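Alpha-2,3-sialyltransferase (Campylobacter jejuni, PDB 2P2V) probably transfers sialic acid from a CMP-activated donor to acceptor sugars in alpha-2,3 linkage, this chain being the N-terminal catalytic part of a longer protein. Local coordinates at residues K17-I22 with L161-I166; K37-E42 with N246-E251; C96-L101 with L122-I127. All coordinates share one frame; numbering follows the deposited sequence.

Contact 1: K17-I22 with L161-I166. With EDO (1,2-ethanediol), chain H.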
loop_
_atom_site.group_PDB
_atom_site.type_symbol
_atom_site.label_atom_id
_atom_site.label_comp_id
_atom_site.label_asym_id
_atom_site.label_seq_id
_atom_site.Cartn_x
_atom_site.Cartn_y
_atom_site.Cartn_z
ATOM N N LYS A 17 25.042 7.285 -22.584
ATOM C CA LYS A 17 25.406 8.538 -23.291
ATOM C C LYS A 17 25.972 8.358 -24.716
ATOM O O LYS A 17 25.854 9.247 -25.556
ATOM C CB LYS A 17 26.377 9.367 -22.440
ATOM C CG LYS A 17 25.834 9.778 -21.050
ATOM C CD LYS A 17 24.773 10.896 -21.112
ATOM C CE LYS A 17 24.711 11.667 -19.779
ATOM N NZ LYS A 17 23.418 12.410 -19.566
ATOM N N ASN A 18 26.551 7.196 -24.991
ATOM C CA ASN A 18 27.220 6.933 -26.272
ATOM C C ASN A 18 26.301 6.540 -27.410
ATOM O O ASN A 18 26.736 6.490 -28.559
ATOM C CB ASN A 18 28.278 5.848 -26.096
ATOM C CG ASN A 18 29.221 6.154 -24.983
ATOM O OD1 ASN A 18 29.593 7.316 -24.776
ATOM N ND2 ASN A 18 29.601 5.119 -24.222
ATOM N N MET A 19 25.030 6.240 -27.101
ATOM C CA MET A 19 24.077 5.889 -28.129
ATOM C C MET A 19 22.694 6.355 -27.655
ATOM O O MET A 19 22.070 5.713 -26.809
ATOM C CB MET A 19 24.126 4.372 -28.396
ATOM C CG MET A 19 23.741 3.964 -29.826
ATOM S SD MET A 19 22.066 4.461 -30.296
ATOM C CE MET A 19 21.165 3.268 -29.252
ATOM N N GLN A 20 22.243 7.484 -28.187
ATOM C CA GLN A 20 20.990 8.094 -27.749
ATOM C C GLN A 20 20.006 8.243 -28.900
ATOM O O GLN A 20 19.137 9.116 -28.882
ATOM C CB GLN A 20 21.289 9.448 -27.079
ATOM C CG GLN A 20 22.183 9.361 -25.840
ATOM C CD GLN A 20 22.785 10.722 -25.446
ATOM O OE1 GLN A 20 23.241 11.470 -26.310
ATOM N NE2 GLN A 20 22.772 11.042 -24.146
ATOM N N ASN A 21 20.121 7.369 -29.902
ATOM C CA ASN A 21 19.302 7.440 -31.087
ATOM C C ASN A 21 18.203 6.390 -31.036
ATOM O O ASN A 21 18.478 5.236 -30.772
ATOM C CB ASN A 21 20.097 7.114 -32.368
ATOM C CG ASN A 21 21.169 8.177 -32.696
ATOM O OD1 ASN A 21 20.975 9.373 -32.447
ATOM N ND2 ASN A 21 22.294 7.722 -33.272
ATOM N N ILE A 22 17.010 6.794 -31.400
ATOM C CA ILE A 22 15.907 5.826 -31.344
ATOM C C ILE A 22 15.089 5.974 -32.607
ATOM O O ILE A 22 14.809 7.086 -33.038
ATOM C CB ILE A 22 15.098 6.022 -30.001
ATOM C CG1 ILE A 22 13.994 4.932 -29.849
ATOM C CG2 ILE A 22 14.461 7.395 -29.906
ATOM C CD1 ILE A 22 14.543 3.553 -29.643
ATOM N N LEU A 161 13.463 7.906 -21.007
ATOM C CA LEU A 161 14.493 6.935 -20.748
ATOM C C LEU A 161 15.857 7.499 -21.155
ATOM O O LEU A 161 16.901 6.887 -20.893
ATOM C CB LEU A 161 14.242 5.675 -21.549
ATOM C CG LEU A 161 13.090 4.815 -20.954
ATOM C CD1 LEU A 161 12.821 3.746 -21.968
ATOM C CD2 LEU A 161 13.342 4.231 -19.549
ATOM N N GLY A 162 15.826 8.637 -21.815
ATOM C CA GLY A 162 17.092 9.382 -22.036
ATOM C C GLY A 162 17.620 9.305 -23.452
ATOM O O GLY A 162 18.787 9.646 -23.693
ATOM N N TYR A 163 16.781 8.905 -24.418
ATOM C CA TYR A 163 17.155 9.074 -25.813
ATOM C C TYR A 163 17.039 10.539 -26.219
ATOM O O TYR A 163 16.169 11.292 -25.716
ATOM C CB TYR A 163 16.316 8.203 -26.733
ATOM C CG TYR A 163 16.522 6.705 -26.588
ATOM C CD1 TYR A 163 15.626 5.934 -25.832
ATOM C CD2 TYR A 163 17.564 6.048 -27.250
ATOM C CE1 TYR A 163 15.768 4.611 -25.733
ATOM C CE2 TYR A 163 17.721 4.694 -27.155
ATOM C CZ TYR A 163 16.788 3.966 -26.400
ATOM O OH TYR A 163 16.916 2.614 -26.288
ATOM N N LYS A 164 17.911 10.940 -27.145
ATOM C CA LYS A 164 18.066 12.369 -27.497
ATOM C C LYS A 164 17.679 12.724 -28.915
ATOM O O LYS A 164 17.315 13.880 -29.191
ATOM C CB LYS A 164 19.485 12.836 -27.163
ATOM C CG LYS A 164 19.810 12.816 -25.686
ATOM C CD LYS A 164 18.790 13.605 -24.854
ATOM C CE LYS A 164 19.187 13.622 -23.396
ATOM N NZ LYS A 164 18.025 14.056 -22.541
ATOM N N THR A 165 17.739 11.738 -29.820
ATOM C CA THR A 165 17.315 11.942 -31.184
ATOM C C THR A 165 16.342 10.875 -31.668
ATOM O O THR A 165 16.706 9.713 -31.777
ATOM C CB THR A 165 18.511 11.992 -32.177
ATOM O OG1 THR A 165 19.528 12.849 -31.640
ATOM C CG2 THR A 165 18.024 12.572 -33.479
ATOM N N ILE A 166 15.148 11.307 -32.038
ATOM C CA ILE A 166 14.088 10.391 -32.505
ATOM C C ILE A 166 13.911 10.454 -34.022
ATOM O O ILE A 166 13.777 11.541 -34.564
ATOM C CB ILE A 166 12.744 10.790 -31.838
ATOM C CG1 ILE A 166 12.857 10.684 -30.330
ATOM C CG2 ILE A 166 11.586 10.003 -32.431
ATOM C CD1 ILE A 166 11.826 11.460 -29.612
HETATM C C1 EDO H . 24.560 11.230 -29.488
HETATM O O1 EDO H . 23.460 11.939 -28.876
HETATM C C2 EDO H . 24.662 9.803 -28.954
HETATM O O2 EDO H . 24.150 8.873 -29.924
HETATM O O HOH W 1 20.831 9.774 -22.332
HETATM O O HOH W 2 21.297 11.413 -30.342
#
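Gln20 to Ile22 and Tyr163 to Ile166 meet where two adjacent parallel strands, 21-25 and 165-169, begin in the central sheet of a Rossmann-type sialyltransferase domain. The carbonyl of Gln20 takes two backbone N-H groups: Lys164 N lies in its plane on a lone pair, 2.8 Å from Gln20 O, while Thr165 N approaches Gln20 O at 3.1 Å, tilted from that plane. Ile22 N then bonds to Thr165 O at 3.0 Å, which sets the parallel pairing of Asn21 with Thr165 and Ile22 with Ile166. Ile22 sits over one face of the Tyr163 ring, its CB 3.9 Å from the ring centroid in a CH-pi contact. With CG1 anti to the backbone N (chi1 -175°), Ile22 carries CD1 on toward CZ of the ring and turns CG2 to Ile166, 3.7 Å from Ile166 CG1. Met19 CE reaches the ring edge. On the other face of the sheet, Asn21 and Thr165 point the same way, and one water donates to both Asn21 OD1 and Thr165 OG1. Gln20 lies alongside Lys164, its CD 3.6 Å from Lys164 CG; an ethanediol, probably from the crystallisation liquor, donates to Gln20 OE1. Gly162, just past helix 150-161, closes its last turn in a Schellman motif with positive phi, after which the chain turns into strand 165-169. Asp44 holds Tyr163 OH and the Glu42 carbonyl holds Asn21 ND2. Helix 150-161 packs on Ile22, Tyr163 and Ile166, while strands 44-48 and 224-227 flank the pair on either side.

Contact 2: K37-E42 with N246-E251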
loop_
_atom_site.group_PDB
_atom_site.type_symbol
_atom_site.label_atom_id
_atom_site.label_comp_id
_atom_site.label_asym_id
_atom_site.label_seq_id
_atom_site.Cartn_x
_atom_site.Cartn_y
_atom_site.Cartn_z
ATOM N N LYS A 37 18.572 5.408 -46.431
ATOM C CA LYS A 37 19.807 6.216 -46.480
ATOM C C LYS A 37 19.923 7.267 -45.342
ATOM O O LYS A 37 21.031 7.693 -44.978
ATOM C CB LYS A 37 19.930 6.863 -47.874
ATOM C CG LYS A 37 19.698 5.851 -49.016
ATOM C CD LYS A 37 19.843 6.505 -50.412
ATOM C CE LYS A 37 18.508 7.095 -50.907
ATOM N NZ LYS A 37 17.379 6.107 -50.785
ATOM N N ARG A 38 18.761 7.654 -44.795
ATOM C CA ARG A 38 18.596 8.639 -43.729
ATOM C C ARG A 38 18.701 8.089 -42.283
ATOM O O ARG A 38 18.753 8.872 -41.329
ATOM C CB ARG A 38 17.206 9.277 -43.863
ATOM C CG ARG A 38 16.872 9.880 -45.251
ATOM C CD ARG A 38 15.606 10.720 -45.203
ATOM N NE ARG A 38 15.122 11.103 -46.538
ATOM C CZ ARG A 38 15.676 12.079 -47.266
ATOM N NH1 ARG A 38 15.196 12.372 -48.475
ATOM N NH2 ARG A 38 16.715 12.758 -46.776
ATOM N N LEU A 39 18.712 6.765 -42.103
ATOM C CA LEU A 39 18.914 6.191 -40.756
ATOM C C LEU A 39 20.301 6.561 -40.250
ATOM O O LEU A 39 21.252 6.601 -41.060
ATOM C CB LEU A 39 18.743 4.669 -40.770
ATOM C CG LEU A 39 17.314 4.122 -40.958
ATOM C CD1 LEU A 39 17.302 2.601 -41.205
ATOM C CD2 LEU A 39 16.488 4.447 -39.734
ATOM N N PRO A 40 20.444 6.832 -38.937
ATOM C CA PRO A 40 21.782 7.018 -38.398
ATOM C C PRO A 40 22.537 5.701 -38.359
ATOM O O PRO A 40 21.930 4.644 -38.528
ATOM C CB PRO A 40 21.513 7.506 -36.977
ATOM C CG PRO A 40 20.228 6.821 -36.626
ATOM C CD PRO A 40 19.419 6.967 -37.876
ATOM N N ARG A 41 23.841 5.769 -38.106
ATOM C CA ARG A 41 24.688 4.571 -37.992
ATOM C C ARG A 41 24.263 3.624 -36.872
ATOM O O ARG A 41 24.326 2.405 -37.021
ATOM C CB ARG A 41 26.141 4.985 -37.698
ATOM C CG ARG A 41 27.035 5.115 -38.940
ATOM C CD ARG A 41 27.708 3.754 -39.359
ATOM N NE ARG A 41 27.938 2.787 -38.257
ATOM C CZ ARG A 41 28.700 2.976 -37.162
ATOM N NH1 ARG A 41 29.336 4.126 -36.934
ATOM N NH2 ARG A 41 28.809 2.006 -36.257
ATOM N N GLU A 42 23.889 4.205 -35.737
ATOM C CA GLU A 42 23.542 3.415 -34.569
ATOM C C GLU A 42 22.192 3.842 -34.066
ATOM O O GLU A 42 21.840 5.015 -34.127
ATOM C CB GLU A 42 24.578 3.592 -33.475
ATOM C CG GLU A 42 25.934 3.099 -33.910
ATOM C CD GLU A 42 26.681 2.487 -32.783
ATOM O OE1 GLU A 42 27.363 3.245 -32.043
ATOM O OE2 GLU A 42 26.567 1.247 -32.624
ATOM N N ASN A 246 23.258 5.746 -45.897
ATOM C CA ASN A 246 23.310 4.507 -45.138
ATOM C C ASN A 246 22.674 3.425 -46.012
ATOM O O ASN A 246 21.890 3.734 -46.914
ATOM C CB ASN A 246 22.589 4.658 -43.789
ATOM C CG ASN A 246 23.053 3.638 -42.755
ATOM O OD1 ASN A 246 23.600 2.600 -43.101
ATOM N ND2 ASN A 246 22.846 3.941 -41.473
ATOM N N ASN A 247 23.045 2.169 -45.804
ATOM C CA ASN A 247 22.395 1.080 -46.552
ATOM C C ASN A 247 21.644 0.172 -45.602
ATOM O O ASN A 247 21.881 0.195 -44.395
ATOM C CB ASN A 247 23.398 0.267 -47.392
ATOM C CG ASN A 247 24.639 -0.095 -46.618
ATOM O OD1 ASN A 247 24.554 -0.616 -45.517
ATOM N ND2 ASN A 247 25.820 0.178 -47.200
ATOM N N PHE A 248 20.736 -0.620 -46.160
ATOM C CA PHE A 248 19.927 -1.495 -45.361
ATOM C C PHE A 248 19.654 -2.757 -46.120
ATOM O O PHE A 248 19.368 -2.705 -47.320
ATOM C CB PHE A 248 18.612 -0.792 -45.057
ATOM C CG PHE A 248 17.763 -1.501 -44.055
ATOM C CD1 PHE A 248 18.053 -1.429 -42.708
ATOM C CD2 PHE A 248 16.663 -2.222 -44.470
ATOM C CE1 PHE A 248 17.250 -2.099 -41.776
ATOM C CE2 PHE A 248 15.847 -2.874 -43.548
ATOM C CZ PHE A 248 16.162 -2.800 -42.205
ATOM N N THR A 249 19.724 -3.893 -45.432
ATOM C CA THR A 249 19.288 -5.143 -46.047
ATOM C C THR A 249 17.856 -5.432 -45.635
ATOM O O THR A 249 17.579 -5.783 -44.484
ATOM C CB THR A 249 20.210 -6.359 -45.700
ATOM O OG1 THR A 249 21.561 -6.067 -46.071
ATOM C CG2 THR A 249 19.754 -7.636 -46.436
ATOM N N LEU A 250 16.958 -5.303 -46.586
ATOM C CA LEU A 250 15.570 -5.558 -46.335
ATOM C C LEU A 250 15.277 -7.039 -46.543
ATOM O O LEU A 250 15.319 -7.542 -47.671
ATOM C CB LEU A 250 14.702 -4.693 -47.243
ATOM C CG LEU A 250 13.203 -4.888 -47.100
ATOM C CD1 LEU A 250 12.761 -4.585 -45.645
ATOM C CD2 LEU A 250 12.447 -4.025 -48.081
ATOM N N GLU A 251 14.959 -7.723 -45.444
ATOM C CA GLU A 251 14.751 -9.172 -45.426
ATOM C C GLU A 251 13.267 -9.536 -45.450
ATOM O O GLU A 251 12.447 -8.897 -44.787
ATOM C CB GLU A 251 15.430 -9.768 -44.195
ATOM C CG GLU A 251 15.502 -11.289 -44.157
ATOM C CD GLU A 251 15.961 -11.828 -42.804
ATOM O OE1 GLU A 251 16.689 -11.089 -42.081
ATOM O OE2 GLU A 251 15.596 -12.995 -42.477
HETATM O O HOH W 3 22.972 1.755 -39.700
#
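Lys37, in the last part of a short 3-10 segment, meets Asn246 backbone to backbone. Asn246 N donates to Lys37 O at 3.1 Å in a nearly straight bond (170° at the hydrogen). In the reverse sense, Lys37 CA makes a CA-H...O contact with Asn246 O at 3.3 Å, and the first part of the lysine chain follows the same oxygen, with CG 3.7 Å from Asn246 O. The chain bends further out and its ammonium group is bonded to Asn35. The next residue, Arg38, turns away from this partner to a salt bridge with Asp230. Leu39 returns to Asn246: Leu39 O receives Asn246 ND2 at 3.1 Å. Here the donor stands above the carbonyl plane, 64° out of it, whereas the oxygen lies in the plane of the asparagine amide. The side chain of Asn246 gets there because CG is anti to its own backbone N (chi1 -158°), which sends the amide along the passing chain. Residues 37-42 belong to the connection between strands 21-25 and 44-48 of the Rossmann-type sheet; residues 246-251 lie in the long loop between strand 224-227 and helix 268-283, which here passes alongside that connection. Leu39 CD1 also touches Phe248, 4.4 Å from its CD1; the phenylalanine ring stacks on Tyr36, and the leucine packs in addition on Ile23 and Leu228. Pro40 points away from Asn246 and lies on Asn21 and Ile23 of strand 21-25. At Arg41 the link is through water: one molecule donates to Arg41 O and accepts from Asn246 ND2, 2.8 Å from that nitrogen.

Contact 3: C96-L101 with L122-I127; sequences CSTFNL and LGYEVI
The ring of Tyr124 is enclosed on both faces. Over the centre of one lies Asn100, its CB 3.6 Å from the ring centroid and 11° off the normal; on the opposite face Glu125 CG is offset toward the rim. The amide of Asn100 continues over the first face, its plane 27° from that of the ring, with ND2 3.6 Å from Tyr124 CE1. Asn100 has left-handed backbone angles and its CG anti to the backbone N (chi1 -168°), which carries the amide out across the ring toward the hydroxyl end. Near the ring plane, at the edge, sits Thr98 OG1. This hydroxyl works as a relay: it accepts from Tyr124 N at 3.0 Å and donates to Cys96 O within its own loop. Cys96 O is gripped a second time by Gly123 N, 2.8 Å from it, so the end of strand 90-96 is tied to the turn leading into helix 124-127. Thr98 CG2 meanwhile rests 3.9 Å from Leu122 CD2. Farther along, Ile127 CD1 lies 4.4 Å from Phe99 CD2, and the Phe99 ring meets Tyr153 of helix 150-161 edge-to-face. Asn115 of the second subunit bonds weakly to Asn100 O. Cys96 and Leu122 pair as parallel strands, joined by the crossover through helix 107-116 that packs on both side chains. The segments after strands 90-96 and 121-122 leave the C-terminal edge of the parallel sheet, where Rossmann-type enzymes commonly place their ligand sites; the side chain of Phe99 is about 8 Å from the bound CMP-3-fluoro-sialic acid.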
loop_
_atom_site.group_PDB
_atom_site.type_symbol
_atom_site.label_atom_id
_atom_site.label_comp_id
_atom_site.label_asym_id
_atom_site.label_seq_id
_atom_site.Cartn_x
_atom_site.Cartn_y
_atom_site.Cartn_z
ATOM N N CYS A 96 3.309 -1.956 -21.483
ATOM C CA CYS A 96 1.884 -1.682 -21.654
ATOM C C CYS A 96 1.705 -0.177 -21.649
ATOM O O CYS A 96 2.093 0.497 -20.671
ATOM C CB CYS A 96 1.124 -2.342 -20.504
ATOM S SG CYS A 96 -0.644 -2.179 -20.822
ATOM N N SER A 97 1.268 0.380 -22.769
ATOM C CA SER A 97 1.047 1.820 -22.942
ATOM C C SER A 97 -0.124 2.333 -22.085
ATOM O O SER A 97 -1.329 2.179 -22.434
ATOM C CB SER A 97 0.802 2.119 -24.405
ATOM O OG SER A 97 1.787 1.548 -25.251
ATOM N N THR A 98 0.218 2.917 -20.937
ATOM C CA THR A 98 -0.736 3.211 -19.894
ATOM C C THR A 98 -0.630 4.656 -19.425
ATOM O O THR A 98 0.439 5.258 -19.517
ATOM C CB THR A 98 -0.493 2.265 -18.654
ATOM O OG1 THR A 98 0.926 2.112 -18.401
ATOM C CG2 THR A 98 -1.145 0.846 -18.890
ATOM N N PHE A 99 -1.693 5.185 -18.847
ATOM C CA PHE A 99 -1.713 6.551 -18.346
ATOM C C PHE A 99 -1.977 6.617 -16.847
ATOM O O PHE A 99 -1.880 7.693 -16.295
ATOM C CB PHE A 99 -2.795 7.384 -19.089
ATOM C CG PHE A 99 -2.535 7.513 -20.568
ATOM C CD1 PHE A 99 -3.213 6.697 -21.475
ATOM C CD2 PHE A 99 -1.520 8.371 -21.046
ATOM C CE1 PHE A 99 -2.953 6.746 -22.844
ATOM C CE2 PHE A 99 -1.262 8.460 -22.428
ATOM C CZ PHE A 99 -1.992 7.621 -23.334
ATOM N N ASN A 100 -2.428 5.506 -16.203
ATOM C CA ASN A 100 -2.862 5.473 -14.821
ATOM C C ASN A 100 -4.041 6.464 -14.600
ATOM O O ASN A 100 -3.987 7.418 -13.797
ATOM C CB ASN A 100 -1.703 5.802 -13.841
ATOM C CG ASN A 100 -2.022 5.510 -12.401
ATOM O OD1 ASN A 100 -2.964 4.788 -12.090
ATOM N ND2 ASN A 100 -1.184 6.084 -11.455
ATOM N N LEU A 101 -5.122 6.235 -15.369
ATOM C CA LEU A 101 -6.353 6.952 -15.206
ATOM C C LEU A 101 -7.438 5.874 -15.160
ATOM O O LEU A 101 -7.424 4.970 -15.981
ATOM C CB LEU A 101 -6.609 7.847 -16.423
ATOM C CG LEU A 101 -5.672 9.071 -16.488
ATOM C CD1 LEU A 101 -5.801 9.807 -17.760
ATOM C CD2 LEU A 101 -6.094 9.936 -15.347
ATOM N N LEU A 122 4.811 -1.309 -16.870
ATOM C CA LEU A 122 3.778 -0.327 -17.128
ATOM C C LEU A 122 4.412 0.958 -17.598
ATOM O O LEU A 122 5.216 1.549 -16.842
ATOM C CB LEU A 122 2.984 -0.056 -15.844
ATOM C CG LEU A 122 2.156 -1.287 -15.423
ATOM C CD1 LEU A 122 1.740 -1.059 -13.970
ATOM C CD2 LEU A 122 0.930 -1.398 -16.440
ATOM N N GLY A 123 3.998 1.406 -18.772
ATOM C CA GLY A 123 4.523 2.658 -19.351
ATOM C C GLY A 123 4.297 3.884 -18.497
ATOM O O GLY A 123 5.122 4.801 -18.508
ATOM N N TYR A 124 3.177 3.973 -17.766
ATOM C CA TYR A 124 2.963 5.191 -17.007
ATOM C C TYR A 124 4.061 5.431 -15.957
ATOM O O TYR A 124 4.289 6.591 -15.600
ATOM C CB TYR A 124 1.611 5.214 -16.280
ATOM C CG TYR A 124 1.523 4.504 -14.985
ATOM C CD1 TYR A 124 1.967 5.106 -13.806
ATOM C CD2 TYR A 124 0.874 3.234 -14.882
ATOM C CE1 TYR A 124 1.838 4.450 -12.572
ATOM C CE2 TYR A 124 0.761 2.602 -13.679
ATOM C CZ TYR A 124 1.223 3.214 -12.529
ATOM O OH TYR A 124 1.078 2.582 -11.311
ATOM N N GLU A 125 4.681 4.380 -15.470
ATOM C CA GLU A 125 5.694 4.477 -14.410
ATOM C C GLU A 125 6.923 5.213 -14.968
ATOM O O GLU A 125 7.775 5.728 -14.178
ATOM C CB GLU A 125 6.083 3.093 -13.901
ATOM C CG GLU A 125 4.939 2.492 -13.054
ATOM C CD GLU A 125 5.205 1.100 -12.489
ATOM O OE1 GLU A 125 5.978 0.336 -13.040
ATOM O OE2 GLU A 125 4.587 0.787 -11.454
ATOM N N VAL A 126 7.021 5.247 -16.280
ATOM C CA VAL A 126 8.203 5.875 -16.993
ATOM C C VAL A 126 7.787 7.264 -17.399
ATOM O O VAL A 126 8.449 8.223 -17.070
ATOM C CB VAL A 126 8.694 5.021 -18.207
ATOM C CG1 VAL A 126 9.709 5.821 -19.128
ATOM C CG2 VAL A 126 9.287 3.714 -17.771
ATOM N N ILE A 127 6.624 7.435 -18.056
ATOM C CA ILE A 127 6.291 8.782 -18.494
ATOM C C ILE A 127 5.857 9.724 -17.356
ATOM O O ILE A 127 5.818 10.927 -17.558
ATOM C CB ILE A 127 5.226 8.835 -19.639
ATOM C CG1 ILE A 127 3.979 8.101 -19.173
ATOM C CG2 ILE A 127 5.812 8.183 -20.886
ATOM C CD1 ILE A 127 2.748 8.528 -19.961
#

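From the N terminus, the chain first passes residues 17-22 of contact 1 and then 37-42 of contact 2, whose partners come much later in the chain. Contact 3 closes first: 122-127 returns to 96-101 after one helix, joining the edge strand 121-122 to its neighbour. Residues 161-166 then close contact 1 around it, bringing strand 165-169 beside strand 21-25. Only later does 246-251 close contact 2, tying the loop after strand 224-227 to the connection between strands 21-25 and 44-48, so contacts 1 and 2 cross while contact 3 nests inside both. Contacts 1 and 2 touch through Met19 and Glu42, and contact 1 meets contact 3 where Leu161 packs on Val126.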